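Local coordinates for protein putative polyketide synthase (Brevibacillus brevis, PDB 6HP2) that binds S-adenosyl-L-homocysteine as the O-methyltransferase domain of a trans-AT polyketide synthase that probably takes part in building the antibiotic bacillaene, at residues Gln97-Phe102 with Pro118-His123; Asp109-Ala114 with Gln137-Lys142. One frame throughout, in Å; residues are numbered along the deposited sequence.

Contact 1 of 2, residues Gln97-Phe102 with Pro118-His123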
ATOM      1  N   GLN A  97      10.095  10.349 -14.183  1.00 30.48           N
ATOM      2  CA  GLN A  97      11.307  10.964 -13.680  1.00 27.66           C
ATOM      3  C   GLN A  97      11.352  11.094 -12.163  1.00 28.84           C
ATOM      4  O   GLN A  97      12.463  11.104 -11.600  1.00 28.81           O
ATOM      5  CB  GLN A  97      11.510  12.361 -14.279  1.00 36.56           C
ATOM      6  CG  GLN A  97      11.432  12.384 -15.792  1.00 63.80           C
ATOM      7  CD  GLN A  97      12.806  12.414 -16.422  1.00 76.01           C
ATOM      8  OE1 GLN A  97      13.609  11.491 -16.238  1.00 74.70           O
ATOM      9  NE2 GLN A  97      13.096  13.480 -17.146  1.00 85.05           N
ATOM     10  N   LYS A  98      10.194  11.206 -11.496  1.00 26.37           N
ATOM     11  CA  LYS A  98      10.118  11.524 -10.078  1.00 28.59           C
ATOM     12  C   LYS A  98       8.968  10.749  -9.452  1.00 28.20           C
ATOM     13  O   LYS A  98       7.838  10.777  -9.944  1.00 29.80           O
ATOM     14  CB  LYS A  98       9.915  13.015  -9.810  1.00 36.56           C
ATOM     15  CG  LYS A  98      11.180  13.894 -10.165  1.00 40.34           C
ATOM     16  CD  LYS A  98      10.893  15.351  -9.953  1.00 65.65           C
ATOM     17  CE  LYS A  98      12.188  16.167 -10.083  1.00 92.90           C
ATOM     18  NZ  LYS A  98      11.930  17.628 -10.113  1.00107.69           N
ATOM     19  N   VAL A  99       9.272  10.121  -8.356  1.00 24.65           N
ATOM     20  CA  VAL A  99       8.362   9.257  -7.622  1.00 22.72           C
ATOM     21  C   VAL A  99       8.338   9.724  -6.177  1.00 24.45           C
ATOM     22  O   VAL A  99       9.388  10.000  -5.577  1.00 25.09           O
ATOM     23  CB  VAL A  99       8.790   7.766  -7.693  1.00 25.30           C
ATOM     24  CG1 VAL A  99       7.875   6.926  -6.760  1.00 24.56           C
ATOM     25  CG2 VAL A  99       8.702   7.266  -9.174  1.00 28.29           C
ATOM     26  N   LEU A 100       7.149   9.708  -5.594  1.00 22.73           N
ATOM     27  CA  LEU A 100       6.966   9.944  -4.163  1.00 29.75           C
ATOM     28  C   LEU A 100       6.259   8.761  -3.521  1.00 20.55           C
ATOM     29  O   LEU A 100       5.249   8.252  -4.036  1.00 21.92           O
ATOM     30  CB  LEU A 100       6.167  11.252  -3.895  1.00 24.97           C
ATOM     31  CG  LEU A 100       5.578  11.503  -2.515  1.00 29.69           C
ATOM     32  CD1 LEU A 100       6.724  11.887  -1.588  1.00 22.95           C
ATOM     33  CD2 LEU A 100       4.514  12.587  -2.549  1.00 25.93           C
ATOM     34  N   ASP A 101       6.752   8.369  -2.344  1.00 21.07           N
ATOM     35  CA  ASP A 101       6.130   7.363  -1.457  1.00 28.24           C
ATOM     36  C   ASP A 101       5.719   8.122  -0.218  1.00 24.58           C
ATOM     37  O   ASP A 101       6.608   8.519   0.552  1.00 23.87           O
ATOM     38  CB  ASP A 101       7.140   6.252  -1.127  1.00 25.36           C
ATOM     39  CG  ASP A 101       6.588   5.189  -0.221  1.00 32.56           C
ATOM     40  OD1 ASP A 101       5.661   5.487   0.559  1.00 31.01           O
ATOM     41  OD2 ASP A 101       7.050   4.012  -0.302  1.00 30.36           O
ATOM     42  N   PHE A 102       4.382   8.349  -0.015  1.00 22.72           N
ATOM     43  CA  PHE A 102       3.986   9.276   1.049  1.00 20.15           C
ATOM     44  C   PHE A 102       3.809   8.607   2.420  1.00 24.86           C
ATOM     45  O   PHE A 102       3.365   9.270   3.354  1.00 23.75           O
ATOM     46  CB  PHE A 102       2.755  10.075   0.686  1.00 21.49           C
ATOM     47  CG  PHE A 102       1.518   9.291   0.434  1.00 21.87           C
ATOM     48  CD1 PHE A 102       0.682   8.954   1.487  1.00 21.94           C
ATOM     49  CD2 PHE A 102       1.093   9.066  -0.876  1.00 22.55           C
ATOM     50  CE1 PHE A 102      -0.546   8.308   1.283  1.00 25.88           C
ATOM     51  CE2 PHE A 102      -0.141   8.446  -1.122  1.00 21.53           C
ATOM     52  CZ  PHE A 102      -0.979   8.038  -0.016  1.00 26.33           C
ATOM     53  N   PRO A 118      17.938   3.836 -12.608  1.00 35.27           N
ATOM     54  CA  PRO A 118      18.880   4.873 -12.163  1.00 40.84           C
ATOM     55  C   PRO A 118      18.559   6.268 -12.639  1.00 46.13           C
ATOM     56  O   PRO A 118      19.141   7.205 -12.089  1.00 41.60           O
ATOM     57  CB  PRO A 118      20.224   4.395 -12.733  1.00 37.01           C
ATOM     58  CG  PRO A 118      20.092   2.954 -12.831  1.00 42.66           C
ATOM     59  CD  PRO A 118      18.643   2.677 -13.189  1.00 34.65           C
ATOM     60  N   HIS A 119      17.685   6.453 -13.641  1.00 41.65           N
ATOM     61  CA  HIS A 119      17.301   7.803 -14.059  1.00 33.18           C
ATOM     62  C   HIS A 119      16.255   8.449 -13.155  1.00 31.38           C
ATOM     63  O   HIS A 119      16.011   9.656 -13.251  1.00 41.19           O
ATOM     64  CB  HIS A 119      16.766   7.771 -15.505  1.00 36.44           C
ATOM     65  CG  HIS A 119      15.406   7.134 -15.622  1.00 35.09           C
ATOM     66  ND1 HIS A 119      15.219   5.774 -15.760  1.00 35.79           N
ATOM     67  CD2 HIS A 119      14.170   7.680 -15.662  1.00 42.15           C
ATOM     68  CE1 HIS A 119      13.925   5.504 -15.838  1.00 33.19           C
ATOM     69  NE2 HIS A 119      13.267   6.645 -15.782  1.00 35.44           N
ATOM     70  N   ILE A 120      15.633   7.693 -12.230  1.00 33.67           N
ATOM     71  CA  ILE A 120      14.544   8.220 -11.443  1.00 28.57           C
ATOM     72  C   ILE A 120      15.072   8.800 -10.126  1.00 31.00           C
ATOM     73  O   ILE A 120      15.995   8.276  -9.529  1.00 34.00           O
ATOM     74  CB  ILE A 120      13.511   7.113 -11.177  1.00 28.73           C
ATOM     75  CG1 ILE A 120      12.927   6.611 -12.512  1.00 33.99           C
ATOM     76  CG2 ILE A 120      12.384   7.679 -10.261  1.00 35.36           C
ATOM     77  CD1 ILE A 120      11.751   5.658 -12.337  1.00 33.70           C
ATOM     78  N   LYS A 121      14.437   9.858  -9.654  1.00 29.61           N
ATOM     79  CA  LYS A 121      14.643  10.404  -8.318  1.00 31.50           C
ATOM     80  C   LYS A 121      13.427  10.069  -7.484  1.00 29.43           C
ATOM     81  O   LYS A 121      12.283  10.252  -7.930  1.00 27.95           O
ATOM     82  CB  LYS A 121      14.864  11.919  -8.359  1.00 41.96           C
ATOM     83  CG  LYS A 121      16.160  12.302  -9.106  1.00 57.53           C
ATOM     84  CD  LYS A 121      16.371  13.802  -9.111  1.00 69.67           C
ATOM     85  CE  LYS A 121      17.657  14.165  -9.859  1.00 85.74           C
ATOM     86  NZ  LYS A 121      17.897  15.633  -9.862  1.00 98.14           N
ATOM     87  N   THR A 122      13.677   9.518  -6.302  1.00 28.09           N
ATOM     88  CA  THR A 122      12.611   9.079  -5.417  1.00 29.51           C
ATOM     89  C   THR A 122      12.651   9.832  -4.095  1.00 31.51           C
ATOM     90  O   THR A 122      13.732  10.058  -3.529  1.00 33.88           O
ATOM     91  CB  THR A 122      12.708   7.570  -5.134  1.00 28.04           C
ATOM     92  OG1 THR A 122      13.958   7.247  -4.520  1.00 30.54           O
ATOM     93  CG2 THR A 122      12.515   6.762  -6.371  1.00 29.65           C
ATOM     94  N   HIS A 123      11.467  10.225  -3.627  1.00 29.72           N
ATOM     95  CA  HIS A 123      11.279  10.854  -2.331  1.00 33.23           C
ATOM     96  C   HIS A 123      10.337   9.988  -1.493  1.00 30.36           C
ATOM     97  O   HIS A 123       9.368   9.446  -2.025  1.00 25.17           O
ATOM     98  CB  HIS A 123      10.638  12.233  -2.456  1.00 27.05           C
ATOM     99  CG  HIS A 123      11.552  13.295  -2.952  1.00 34.65           C
ATOM    100  ND1 HIS A 123      11.086  14.538  -3.344  1.00 39.52           N
ATOM    101  CD2 HIS A 123      12.900  13.321  -3.094  1.00 42.01           C
ATOM    102  CE1 HIS A 123      12.119  15.282  -3.699  1.00 47.07           C
ATOM    103  NE2 HIS A 123      13.226  14.570  -3.554  1.00 43.95           N
TER
HETATM  104  O   HOH W   1      14.889  12.245 -12.493  1.00 46.21           O

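Contact 2 of 2, residues Asp109-Ala114 with Gln137-Lys142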
ATOM      1  N   ASP A 109      10.705   0.559  -1.174  1.00 28.16           N
ATOM      2  CA  ASP A 109      10.333   0.939  -2.546  1.00 32.95           C
ATOM      3  C   ASP A 109      11.066   2.198  -3.006  1.00 25.90           C
ATOM      4  O   ASP A 109      11.481   2.308  -4.168  1.00 30.11           O
ATOM      5  CB  ASP A 109       8.814   1.162  -2.692  1.00 30.28           C
ATOM      6  CG  ASP A 109       8.025  -0.129  -2.564  1.00 39.23           C
ATOM      7  OD1 ASP A 109       8.384  -1.142  -3.207  1.00 36.65           O
ATOM      8  OD2 ASP A 109       7.084  -0.176  -1.751  1.00 42.53           O
ATOM      9  N   VAL A 110      11.217   3.171  -2.122  1.00 26.10           N
ATOM     10  CA  VAL A 110      12.046   4.329  -2.448  1.00 26.95           C
ATOM     11  C   VAL A 110      13.417   3.906  -2.957  1.00 36.55           C
ATOM     12  O   VAL A 110      13.926   4.430  -3.971  1.00 29.63           O
ATOM     13  CB  VAL A 110      12.163   5.262  -1.236  1.00 31.44           C
ATOM     14  CG1 VAL A 110      13.311   6.251  -1.403  1.00 34.60           C
ATOM     15  CG2 VAL A 110      10.883   6.007  -1.032  1.00 29.70           C
ATOM     16  N   ILE A 111      14.005   2.928  -2.290  1.00 28.59           N
ATOM     17  CA  ILE A 111      15.339   2.455  -2.586  1.00 33.47           C
ATOM     18  C   ILE A 111      15.342   1.575  -3.812  1.00 32.07           C
ATOM     19  O   ILE A 111      16.209   1.730  -4.682  1.00 32.95           O
ATOM     20  CB  ILE A 111      15.917   1.690  -1.368  1.00 34.83           C
ATOM     21  CG1 ILE A 111      16.354   2.678  -0.310  1.00 30.03           C
ATOM     22  CG2 ILE A 111      17.053   0.759  -1.803  1.00 35.66           C
ATOM     23  CD1 ILE A 111      16.461   2.024   1.066  1.00 36.91           C
ATOM     24  N   GLN A 112      14.458   0.570  -3.846  1.00 28.82           N
ATOM     25  CA  GLN A 112      14.501  -0.394  -4.949  1.00 32.25           C
ATOM     26  C   GLN A 112      14.144   0.251  -6.296  1.00 31.93           C
ATOM     27  O   GLN A 112      14.693  -0.154  -7.341  1.00 28.69           O
ATOM     28  CB  GLN A 112      13.579  -1.576  -4.683  1.00 35.03           C
ATOM     29  CG  GLN A 112      14.099  -2.557  -3.587  1.00 34.65           C
ATOM     30  CD  GLN A 112      13.099  -3.696  -3.313  1.00 45.79           C
ATOM     31  OE1 GLN A 112      11.942  -3.695  -3.800  1.00 40.08           O
ATOM     32  NE2 GLN A 112      13.517  -4.640  -2.528  1.00 45.55           N
ATOM     33  N   ILE A 113      13.201   1.219  -6.312  1.00 28.73           N
ATOM     34  CA  ILE A 113      12.874   1.890  -7.584  1.00 27.89           C
ATOM     35  C   ILE A 113      14.100   2.653  -8.092  1.00 30.73           C
ATOM     36  O   ILE A 113      14.424   2.644  -9.292  1.00 28.77           O
ATOM     37  CB  ILE A 113      11.658   2.822  -7.446  1.00 25.80           C
ATOM     38  CG1 ILE A 113      10.396   2.027  -7.216  1.00 30.13           C
ATOM     39  CG2 ILE A 113      11.533   3.723  -8.691  1.00 27.20           C
ATOM     40  CD1 ILE A 113       9.240   2.871  -6.793  1.00 27.01           C
ATOM     41  N   ALA A 114      14.764   3.373  -7.192  1.00 33.27           N
ATOM     42  CA  ALA A 114      15.946   4.135  -7.577  1.00 36.13           C
ATOM     43  C   ALA A 114      17.073   3.223  -8.042  1.00 31.03           C
ATOM     44  O   ALA A 114      17.822   3.560  -8.978  1.00 34.81           O
ATOM     45  CB  ALA A 114      16.419   4.994  -6.407  1.00 31.77           C
ATOM     46  N   GLN A 137      19.848   5.666   6.232  1.00 33.63           N
ATOM     47  CA  GLN A 137      21.077   4.891   6.408  1.00 41.34           C
ATOM     48  C   GLN A 137      21.228   3.863   5.293  1.00 35.34           C
ATOM     49  O   GLN A 137      22.316   3.690   4.746  1.00 37.39           O
ATOM     50  CB  GLN A 137      21.101   4.185   7.773  1.00 53.79           C
ATOM     51  CG  GLN A 137      21.244   5.093   8.948  1.00 68.49           C
ATOM     52  CD  GLN A 137      21.123   4.348  10.272  1.00 68.13           C
ATOM     53  OE1 GLN A 137      21.184   3.120  10.310  1.00 64.81           O
ATOM     54  NE2 GLN A 137      20.925   5.093  11.360  1.00 71.11           N
ATOM     55  N   ARG A 138      20.137   3.198   4.908  1.00 37.33           N
ATOM     56  CA  ARG A 138      20.222   2.226   3.831  1.00 36.85           C
ATOM     57  C   ARG A 138      20.424   2.917   2.493  1.00 35.74           C
ATOM     58  O   ARG A 138      21.102   2.384   1.626  1.00 37.30           O
ATOM     59  CB  ARG A 138      18.946   1.355   3.790  1.00 39.55           C
ATOM     60  CG  ARG A 138      18.808   0.460   5.024  1.00 63.42           C
ATOM     61  CD  ARG A 138      17.558  -0.389   4.975  1.00 70.36           C
ATOM     62  NE  ARG A 138      17.402  -1.219   6.169  1.00 90.16           N
ATOM     63  CZ  ARG A 138      16.348  -1.985   6.409  1.00 99.92           C
ATOM     64  NH1 ARG A 138      15.356  -2.028   5.538  1.00102.39           N
ATOM     65  NH2 ARG A 138      16.282  -2.703   7.521  1.00113.16           N
ATOM     66  N   ILE A 139      19.835   4.082   2.300  1.00 34.93           N
ATOM     67  CA  ILE A 139      20.136   4.849   1.102  1.00 33.43           C
ATOM     68  C   ILE A 139      21.628   5.129   1.036  1.00 34.74           C
ATOM     69  O   ILE A 139      22.263   5.017  -0.023  1.00 39.84           O
ATOM     70  CB  ILE A 139      19.322   6.149   1.077  1.00 31.17           C
ATOM     71  CG1 ILE A 139      17.843   5.834   0.737  1.00 31.16           C
ATOM     72  CG2 ILE A 139      19.928   7.128   0.090  1.00 32.16           C
ATOM     73  CD1 ILE A 139      16.936   7.015   0.840  1.00 30.77           C
ATOM     74  N   ALA A 140      22.208   5.544   2.151  1.00 40.46           N
ATOM     75  CA  ALA A 140      23.633   5.856   2.174  1.00 38.80           C
ATOM     76  C   ALA A 140      24.481   4.629   1.892  1.00 41.16           C
ATOM     77  O   ALA A 140      25.433   4.680   1.102  1.00 42.67           O
ATOM     78  CB  ALA A 140      23.969   6.471   3.535  1.00 46.47           C
ATOM     79  N   GLN A 141      24.154   3.513   2.542  1.00 40.55           N
ATOM     80  CA  GLN A 141      24.972   2.316   2.427  1.00 50.66           C
ATOM     81  C   GLN A 141      24.975   1.796   1.001  1.00 44.01           C
ATOM     82  O   GLN A 141      25.947   1.158   0.579  1.00 51.71           O
ATOM     83  CB  GLN A 141      24.476   1.241   3.396  1.00 58.95           C
ATOM     84  CG  GLN A 141      24.734   1.599   4.846  1.00 87.65           C
ATOM     85  CD  GLN A 141      23.932   0.768   5.821  1.00100.38           C
ATOM     86  OE1 GLN A 141      23.304  -0.227   5.441  1.00100.77           O
ATOM     87  NE2 GLN A 141      23.933   1.177   7.086  1.00102.88           N
ATOM     88  N   LYS A 142      23.922   2.085   0.243  1.00 45.88           N
ATOM     89  CA  LYS A 142      23.841   1.697  -1.165  1.00 54.14           C
ATOM     90  C   LYS A 142      24.298   2.820  -2.101  1.00 57.34           C
ATOM     91  O   LYS A 142      24.202   2.684  -3.331  1.00 46.43           O
ATOM     92  CB  LYS A 142      22.395   1.240  -1.496  1.00 48.40           C
ATOM     93  CG  LYS A 142      22.062  -0.063  -0.751  1.00 50.91           C
ATOM     94  CD  LYS A 142      20.606  -0.290  -0.535  1.00 56.28           C
ATOM     95  CE  LYS A 142      20.017  -1.109  -1.656  1.00 72.32           C
ATOM     96  NZ  LYS A 142      20.566  -2.483  -1.750  1.00 76.66           N
TER

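Contact 1 of 2, residues Gln97-Phe102 with Pro118-His123
Lys121 N donates to Gln97 O (3.0 Å) and Val99 N to Lys121 O (3.0 Å), the first two rungs of a parallel ladder. His123 N to Val99 O (2.9 Å) and Asp101 N to His123 O (2.8 Å) continue it, so that Val99 is bonded through both its N and its O. The first rung differs a little: its donor lies 26° out of the carbonyl plane of Gln97, whose O also accepts from a water. That water donates to His119 O as well and bridges the two segments just ahead of the strands. CA-H...O contacts accompany the ladder, such as Leu100 CA to His123 O at 3.3 Å.

Apolar contacts fall on both faces. On the face of Val99 and Thr122, methyl CG2 of Val99 meets CG2 of Ile120 at 3.9 Å. On the other, with CG anti to the backbone N (chi1 165°), Leu100 carries CD1 over to the neighbouring strand, 4.0 Å from CB of His123. The His123 ring turns away to hydrogen-bond Tyr164 through ND1 and meets Phe151 edge-to-face. At the exposed end, Gln97 OE1 lies near the plane of the His119 ring, at its edge, 3.9 Å from CD2.

Strand 98-101 opens and strand 121-126 closes a right-handed beta-alpha-beta unit of the Rossmann-like methyltransferase fold, with helix 108-116 as the crossover. That helix covers the face of Val99 and Thr122, whereas strand 164-170 pairs with the far edge of 98-101.

Contact 2 of 2, residues Asp109-Ala114 with Gln137-Lys142
This is apolar packing between two nearly parallel helices, 108-116 and 129-141, in the Rossmann-like methyltransferase domain. The axes of the short segments run 22° apart and come no closer than 10.4 Å, and no hydrogen bond crosses between them. Side chains therefore bridge the gap, and Ile111 does most of the work, its CB directed at the opposing helix.

The two branches of Ile111 meet different partners: the CG1-CD1 arm lies against Ile139 and Arg138, and the CG2 methyl against Lys142. CG1 meets CG1 of Ile139 at 3.6 Å, the two isoleucines slanting across each other through their methylenes. Beyond it, CD1 reaches the base of Arg138 and rests 3.7 Å from its CB, while the rest of that arginine runs on, extended, toward a long and weak ion pair with Asp43. CG2 lies 3.5 Å from CE of Lys142 and 3.9 Å from its CD. The bend of Lys142 at chi3 (93°) lays CE on the Ile111 methyl, and that at chi4 (64°) turns NZ toward Glu115, again a long and weak ion pair. Ile111 is thus buried against a mixed partner: a true apolar side chain at Ile139, and the hydrocarbon portions of two basic residues. Val110 adds a looser touch, its CG1 standing 4.3 Å from CD1 of Ile139.

The contact lies on one face of the central sheet. Val110 and Ile139 both touch Ala148 of the outermost strand 148-152, and Ile139 also reaches Ile150, so the seam between the helices is closed underneath by that strand. Helix 108-116 is further seated on strands 98-101 and 121-126, through Asp109 and Val110 on Asp101 and through Ala114 on Thr122.

In the fold
The centres of contact 1 and contact 2 are 11 Å apart, and their segments alternate along the chain: strand 98-101, helix 108-116, strand 121-126 and helix 129-141 follow in succession. Sheet and helix layer meet where Thr122 OG1 probably hydrogen-bonds Val110 O (2.9 Å), and Asp101 CB packs 3.8 Å from Val110 CG2. S-adenosyl-L-homocysteine binds toward the C-terminal end of strand 98-101. Phe102 touches it, and the side chain of Asp101 lies about 6 Å from that of Gly105, which binds the ligand, and about 5 Å from the ligand itself. Contact 2 lies farther out, with the Val110 side chain about 9 Å from the ligand.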